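Local structure of hypothetical protein TTHA0636 (Thermus thermophilus HB8, 1WWP) at residues Ala2-Ala5 / Leu6-Lys10. The protein is of unknown function but probably resembles the helical substrate-binding partner of a nucleotidyltransferase. Sequence-based numbering, arbitrary orientation.
Sequences AEKA and LATLK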
loop_
_atom_site.group_PDB
_atom_site.type_symbol
_atom_site.label_atom_id
_atom_site.label_comp_id
_atom_site.label_asym_id
_atom_site.label_seq_id
_atom_site.Cartn_x
_atom_site.Cartn_y
_atom_site.Cartn_z
ATOM N N ALA A 2 3.601 -7.418 14.291
ATOM C CA ALA A 2 2.270 -8.011 14.186
ATOM C C ALA A 2 1.218 -7.437 15.146
ATOM O O ALA A 2 0.484 -6.518 14.788
ATOM C CB ALA A 2 2.368 -9.525 14.362
ATOM N N GLU A 3 1.158 -7.982 16.359
ATOM C CA GLU A 3 0.193 -7.570 17.385
ATOM C C GLU A 3 -0.104 -6.070 17.527
ATOM O O GLU A 3 -1.264 -5.652 17.472
ATOM C CB GLU A 3 0.620 -8.117 18.754
ATOM C CG GLU A 3 0.681 -9.640 18.834
ATOM C CD GLU A 3 2.035 -10.213 18.434
ATOM O OE1 GLU A 3 2.527 -9.904 17.327
ATOM O OE2 GLU A 3 2.608 -10.983 19.233
ATOM N N LYS A 4 0.933 -5.264 17.724
ATOM C CA LYS A 4 0.762 -3.823 17.893
ATOM C C LYS A 4 0.186 -3.179 16.629
ATOM O O LYS A 4 -0.655 -2.275 16.699
ATOM C CB LYS A 4 2.108 -3.186 18.243
ATOM C CG LYS A 4 2.023 -1.949 19.133
ATOM C CD LYS A 4 1.358 -0.775 18.429
ATOM C CE LYS A 4 1.460 0.486 19.272
ATOM N NZ LYS A 4 0.803 1.646 18.617
ATOM N N ALA A 5 0.646 -3.644 15.474
ATOM C CA ALA A 5 0.155 -3.120 14.207
ATOM C C ALA A 5 -1.312 -3.526 14.095
ATOM O O ALA A 5 -2.153 -2.751 13.650
ATOM C CB ALA A 5 0.960 -3.702 13.054
ATOM N N LEU A 6 -1.608 -4.746 14.529
ATOM C CA LEU A 6 -2.965 -5.271 14.498
ATOM C C LEU A 6 -3.927 -4.430 15.343
ATOM O O LEU A 6 -5.124 -4.391 15.071
ATOM C CB LEU A 6 -2.974 -6.720 14.989
ATOM C CG LEU A 6 -4.323 -7.441 15.053
ATOM C CD1 LEU A 6 -5.102 -7.288 13.738
ATOM C CD2 LEU A 6 -4.065 -8.906 15.352
ATOM N N ALA A 7 -3.389 -3.746 16.349
ATOM C CA ALA A 7 -4.181 -2.902 17.254
ATOM C C ALA A 7 -4.673 -1.629 16.580
ATOM O O ALA A 7 -5.807 -1.191 16.788
ATOM C CB ALA A 7 -3.344 -2.545 18.482
ATOM N N THR A 8 -3.810 -1.028 15.769
ATOM C CA THR A 8 -4.162 0.197 15.063
ATOM C C THR A 8 -5.197 -0.124 13.990
ATOM O O THR A 8 -6.078 0.691 13.698
ATOM C CB THR A 8 -2.922 0.825 14.434
ATOM O OG1 THR A 8 -2.375 -0.072 13.460
ATOM C CG2 THR A 8 -1.870 1.068 15.505
ATOM N N LEU A 9 -5.105 -1.320 13.413
ATOM C CA LEU A 9 -6.068 -1.737 12.396
ATOM C C LEU A 9 -7.462 -1.884 13.013
ATOM O O LEU A 9 -8.449 -1.376 12.473
ATOM C CB LEU A 9 -5.652 -3.079 11.772
ATOM C CG LEU A 9 -6.724 -3.782 10.917
ATOM C CD1 LEU A 9 -7.130 -2.880 9.778
ATOM C CD2 LEU A 9 -6.204 -5.092 10.384
ATOM N N LYS A 10 -7.537 -2.593 14.139
ATOM C CA LYS A 10 -8.813 -2.820 14.806
ATOM C C LYS A 10 -9.524 -1.526 15.187
ATOM O O LYS A 10 -10.751 -1.492 15.278
ATOM C CB LYS A 10 -8.618 -3.722 16.026
ATOM C CG LYS A 10 -8.295 -5.156 15.631
ATOM C CD LYS A 10 -8.258 -6.105 16.816
ATOM C CE LYS A 10 -7.085 -5.818 17.738
ATOM N NZ LYS A 10 -7.056 -6.783 18.875
#
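T8 folds back onto the preceding turn of helix 2-13 and meets A5 and K4. Its CB lies 3.7 Å from A5 O. The two branches then part. OG1 occupies the slot between the backbone N and the carbonyl carbon (chi1 63°), which turns the hydroxyl toward the helix's own backbone, where it donates to A5 O at 2.7 Å. The hydroxyl approaches tilted 17° from the carbonyl plane, while L9 N, 3.3 Å from A5 O, makes the helical i to i+4 bond from within that plane. A5 O thus accepts from T8 OG1 and L9 N, with weak additional bonds from T8 N and from T33 OG1 of helix 20-49. The methyl CG2, anti to the carbonyl carbon, runs 3.8 Å from K4 O and passes loosely by the lysine end, CG2 being 4.1 Å from K4 NZ. K4 crosses the threonine side chain at about a right angle; K4 NZ is hydrogen-bonded to the hydroxyl of Y91 of the second subunit, and the same tyrosine packs on T8. One turn earlier, L6 N binds A2 O at 2.8 Å. Within the all-helical chain, A5 packs on Y32 of helix 20-49, whose hydroxyl is hydrogen-bonded to T8 OG1; A2 and L6 pack on helix 93-116, and L9 touches both helices.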